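Local structure of uncharacterized protein Q64V53_BACFR (Bacteroides fragilis, 2RA8) at residues F235-S247 against I259-M271. The protein is of unknown function, but joins a WGR domain to leucine-rich repeats, a combination that probably serves in binding other macromolecules. Numbering follows the deposited sequence.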
# COMPACT_ATOMS: atom_id res chain seq x y z
N PHE A 235 -21.75 -11.20 -6.40
CA PHE A 235 -22.96 -10.43 -6.16
C PHE A 235 -24.03 -10.88 -7.11
O PHE A 235 -23.76 -11.12 -8.29
CB PHE A 235 -22.71 -8.92 -6.33
CG PHE A 235 -23.90 -8.06 -5.99
CD1 PHE A 235 -24.57 -8.23 -4.78
CD2 PHE A 235 -24.35 -7.09 -6.88
CE1 PHE A 235 -25.66 -7.43 -4.46
CE2 PHE A 235 -25.44 -6.30 -6.56
CZ PHE A 235 -26.10 -6.47 -5.36
N ASP A 236 -25.25 -11.00 -6.61
CA ASP A 236 -26.35 -11.47 -7.44
C ASP A 236 -27.10 -10.39 -8.19
O ASP A 236 -28.08 -10.68 -8.88
CB ASP A 236 -27.32 -12.31 -6.60
CG ASP A 236 -26.65 -13.54 -6.01
OD1 ASP A 236 -25.93 -14.24 -6.77
OD2 ASP A 236 -26.82 -13.82 -4.80
N GLY A 237 -26.64 -9.15 -8.08
CA GLY A 237 -27.27 -8.06 -8.81
C GLY A 237 -28.47 -7.32 -8.22
O GLY A 237 -28.80 -6.23 -8.68
N ASP A 238 -29.12 -7.89 -7.21
CA ASP A 238 -30.28 -7.23 -6.62
C ASP A 238 -29.91 -6.47 -5.37
O ASP A 238 -29.64 -7.05 -4.32
CB ASP A 238 -31.38 -8.27 -6.31
CG ASP A 238 -32.56 -7.68 -5.54
OD1 ASP A 238 -32.94 -6.53 -5.82
OD2 ASP A 238 -33.11 -8.38 -4.67
N MSE A 239 -29.91 -5.14 -5.48
CA MSE A 239 -29.54 -4.27 -4.38
C MSE A 239 -30.60 -4.14 -3.30
O MSE A 239 -30.30 -3.68 -2.19
CB MSE A 239 -29.22 -2.88 -4.92
CG MSE A 239 -27.93 -2.81 -5.74
SE MSE A 239 -26.36 -2.97 -4.60
CE MSE A 239 -26.35 -1.20 -3.81
N ASN A 240 -31.83 -4.54 -3.60
CA ASN A 240 -32.92 -4.42 -2.62
C ASN A 240 -32.76 -5.32 -1.43
O ASN A 240 -33.45 -5.17 -0.42
CB ASN A 240 -34.28 -4.67 -3.29
CG ASN A 240 -34.71 -3.52 -4.19
OD1 ASN A 240 -34.66 -2.36 -3.80
ND2 ASN A 240 -35.14 -3.84 -5.41
N VAL A 241 -31.83 -6.26 -1.54
CA VAL A 241 -31.56 -7.22 -0.48
C VAL A 241 -31.04 -6.53 0.76
O VAL A 241 -31.33 -6.95 1.89
CB VAL A 241 -30.54 -8.28 -0.96
CG1 VAL A 241 -29.22 -7.61 -1.27
CG2 VAL A 241 -30.38 -9.36 0.08
N PHE A 242 -30.28 -5.46 0.57
CA PHE A 242 -29.69 -4.72 1.68
C PHE A 242 -30.69 -3.85 2.43
O PHE A 242 -30.52 -3.58 3.62
CB PHE A 242 -28.54 -3.85 1.16
CG PHE A 242 -27.44 -4.63 0.50
CD1 PHE A 242 -26.66 -5.52 1.23
CD2 PHE A 242 -27.18 -4.47 -0.85
CE1 PHE A 242 -25.63 -6.23 0.62
CE2 PHE A 242 -26.16 -5.17 -1.46
CZ PHE A 242 -25.38 -6.06 -0.73
N ARG A 243 -31.74 -3.42 1.74
CA ARG A 243 -32.72 -2.53 2.33
C ARG A 243 -33.22 -2.88 3.72
O ARG A 243 -33.26 -2.02 4.59
CB ARG A 243 -33.91 -2.34 1.37
CG ARG A 243 -33.55 -1.55 0.09
CD ARG A 243 -34.79 -1.25 -0.77
NE ARG A 243 -34.86 0.17 -1.13
CZ ARG A 243 -34.29 0.71 -2.21
NH1 ARG A 243 -33.60 -0.04 -3.05
NH2 ARG A 243 -34.40 2.01 -2.43
N PRO A 244 -33.60 -4.14 3.97
CA PRO A 244 -34.08 -4.47 5.32
C PRO A 244 -33.09 -4.24 6.44
O PRO A 244 -33.48 -4.16 7.61
CB PRO A 244 -34.47 -5.94 5.19
CG PRO A 244 -34.93 -6.04 3.76
CD PRO A 244 -33.86 -5.25 3.03
N LEU A 245 -31.80 -4.11 6.09
CA LEU A 245 -30.75 -3.86 7.08
C LEU A 245 -30.85 -2.48 7.68
O LEU A 245 -30.42 -2.24 8.80
CB LEU A 245 -29.36 -3.99 6.43
CG LEU A 245 -28.92 -5.37 5.96
CD1 LEU A 245 -27.75 -5.24 5.00
CD2 LEU A 245 -28.54 -6.22 7.17
N PHE A 246 -31.43 -1.56 6.91
CA PHE A 246 -31.59 -0.18 7.34
C PHE A 246 -32.80 -0.05 8.26
O PHE A 246 -33.77 0.64 7.94
CB PHE A 246 -31.76 0.73 6.11
CG PHE A 246 -30.51 0.84 5.25
CD1 PHE A 246 -29.78 2.03 5.22
CD2 PHE A 246 -30.10 -0.22 4.46
CE1 PHE A 246 -28.65 2.15 4.40
CE2 PHE A 246 -28.97 -0.10 3.64
CZ PHE A 246 -28.26 1.08 3.61
N SER A 247 -32.75 -0.71 9.41
CA SER A 247 -33.86 -0.69 10.35
C SER A 247 -33.42 -0.52 11.78
O SER A 247 -32.65 -1.32 12.31
CB SER A 247 -34.66 -1.99 10.22
OG SER A 247 -35.50 -2.19 11.35
N ILE A 259 -22.60 0.14 3.25
CA ILE A 259 -22.88 -0.77 2.15
C ILE A 259 -21.97 -0.10 1.16
O ILE A 259 -22.29 0.97 0.63
CB ILE A 259 -24.35 -0.73 1.70
CG1 ILE A 259 -25.27 -1.12 2.87
CG2 ILE A 259 -24.56 -1.67 0.53
CD1 ILE A 259 -24.96 -2.47 3.48
N VAL A 260 -20.82 -0.71 0.93
CA VAL A 260 -19.79 -0.13 0.10
C VAL A 260 -19.34 -0.94 -1.06
O VAL A 260 -19.78 -2.06 -1.28
CB VAL A 260 -18.54 0.14 0.98
CG1 VAL A 260 -18.90 1.00 2.17
CG2 VAL A 260 -17.95 -1.20 1.46
N ASP A 261 -18.42 -0.35 -1.83
CA ASP A 261 -17.84 -1.03 -2.98
C ASP A 261 -18.87 -1.58 -3.96
O ASP A 261 -18.74 -2.70 -4.45
CB ASP A 261 -16.94 -2.16 -2.44
CG ASP A 261 -16.09 -2.79 -3.51
OD1 ASP A 261 -15.37 -2.06 -4.23
OD2 ASP A 261 -16.14 -4.04 -3.63
N ALA A 262 -19.90 -0.78 -4.25
CA ALA A 262 -20.96 -1.19 -5.18
C ALA A 262 -20.98 -0.35 -6.44
O ALA A 262 -20.63 0.83 -6.41
CB ALA A 262 -22.32 -1.10 -4.48
N GLU A 263 -21.41 -0.95 -7.54
CA GLU A 263 -21.52 -0.24 -8.82
C GLU A 263 -22.66 0.74 -8.71
O GLU A 263 -22.59 1.84 -9.25
CB GLU A 263 -21.80 -1.21 -9.96
CG GLU A 263 -20.57 -1.59 -10.77
CD GLU A 263 -20.87 -2.57 -11.89
OE1 GLU A 263 -21.84 -2.33 -12.65
OE2 GLU A 263 -20.14 -3.58 -12.01
N GLU A 264 -23.71 0.35 -8.00
CA GLU A 264 -24.86 1.22 -7.80
C GLU A 264 -24.75 1.87 -6.45
O GLU A 264 -25.63 1.73 -5.60
CB GLU A 264 -26.16 0.42 -7.90
CG GLU A 264 -26.37 -0.23 -9.26
CD GLU A 264 -27.69 -0.98 -9.36
OE1 GLU A 264 -28.75 -0.35 -9.22
OE2 GLU A 264 -27.65 -2.21 -9.58
N GLN A 265 -23.66 2.60 -6.24
CA GLN A 265 -23.42 3.26 -4.96
C GLN A 265 -24.40 4.38 -4.67
O GLN A 265 -24.72 4.63 -3.50
CB GLN A 265 -21.99 3.82 -4.91
CG GLN A 265 -21.54 4.25 -3.51
CD GLN A 265 -21.49 3.08 -2.53
OE1 GLN A 265 -22.11 3.12 -1.47
NE2 GLN A 265 -20.76 2.03 -2.90
N ASN A 266 -24.90 5.04 -5.71
CA ASN A 266 -25.84 6.14 -5.51
C ASN A 266 -27.12 5.66 -4.86
O ASN A 266 -27.75 6.40 -4.10
CB ASN A 266 -26.19 6.84 -6.83
CG ASN A 266 -24.98 7.40 -7.56
OD1 ASN A 266 -24.00 7.85 -6.93
ND2 ASN A 266 -25.04 7.40 -8.88
N VAL A 267 -27.51 4.43 -5.17
CA VAL A 267 -28.74 3.87 -4.62
C VAL A 267 -28.64 3.77 -3.12
O VAL A 267 -29.62 4.00 -2.40
CB VAL A 267 -29.02 2.47 -5.19
CG1 VAL A 267 -30.45 2.07 -4.86
CG2 VAL A 267 -28.79 2.44 -6.69
N VAL A 268 -27.44 3.42 -2.64
CA VAL A 268 -27.19 3.28 -1.21
C VAL A 268 -27.48 4.57 -0.49
O VAL A 268 -27.97 4.58 0.64
CB VAL A 268 -25.72 2.81 -0.95
CG1 VAL A 268 -25.45 2.67 0.55
CG2 VAL A 268 -25.47 1.47 -1.65
N VAL A 269 -27.19 5.69 -1.15
CA VAL A 269 -27.46 6.99 -0.56
C VAL A 269 -28.94 7.11 -0.31
O VAL A 269 -29.37 7.60 0.73
CB VAL A 269 -27.00 8.13 -1.49
CG1 VAL A 269 -27.31 9.48 -0.85
CG2 VAL A 269 -25.51 8.00 -1.77
N GLU A 270 -29.74 6.66 -1.27
CA GLU A 270 -31.19 6.72 -1.15
C GLU A 270 -31.66 5.89 0.04
O GLU A 270 -32.50 6.33 0.82
CB GLU A 270 -31.85 6.19 -2.43
CG GLU A 270 -33.36 6.36 -2.45
CD GLU A 270 -34.04 5.53 -3.54
OE1 GLU A 270 -33.66 5.69 -4.72
OE2 GLU A 270 -34.94 4.73 -3.21
N MSE A 271 -31.10 4.70 0.18
CA MSE A 271 -31.47 3.81 1.29
C MSE A 271 -31.27 4.49 2.61
O MSE A 271 -32.13 4.42 3.49
CB MSE A 271 -30.64 2.54 1.25
CG MSE A 271 -30.87 1.72 0.01
SE MSE A 271 -29.96 0.03 0.06
CE MSE A 271 -30.35 -0.55 -1.73
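Met271 lies against one face of the Phe246 ring, its CB 3.8 Å from the ring centroid and close to the ring normal in a CH-pi contact. Its selenium (the residue is selenomethionine) sits obliquely to the same ring, a Met-aromatic contact, while Val268 CG1 meets the ring near its plane and Phe272 packs on it edge-to-face. The Phe242 ring takes Ile259 CG2 over one face, nearly along the normal, and Val241 CG1 over the opposite one; Leu245 CD1 lies in plane at its edge. A third flat group, the guanidinium of Arg243, has Met271 CG over one face and the Glu270 carboxylate at its edge. There Arg243 NH2 forms a salt bridge to Glu270 OE2 at 2.9 Å, although the two planes are turned 59° apart. An arginine suits this partly exposed position, because its aliphatic CG packs against the selenium and methyl of Met271 while the charged end reaches Glu270.

Strand 256-260 belongs to the long parallel sheet of the leucine-rich repeat part, and helix 265-274 follows it. The loop 235-247, part of the connection from strand 223-227, packs large apolar side chains against both, and Phe242 and Leu245 also touch helix 207-215.

The long, unbranched Met271 is extended beyond CG, which carries its CE from the helix to Met239 O, 3.2 Å away. Met239, also selenomethionine, instead folds back at chi2 and chi3, both near -75°, and this curl tucks its CE 3.5 Å from Val268 CG2 and against Ala262 CB, whose small methyl admits it. Farther out, the extended Glu264 runs antiparallel alongside the Met239 side chain, bringing Glu264 OE2 to 3.9 Å from Met239 CG.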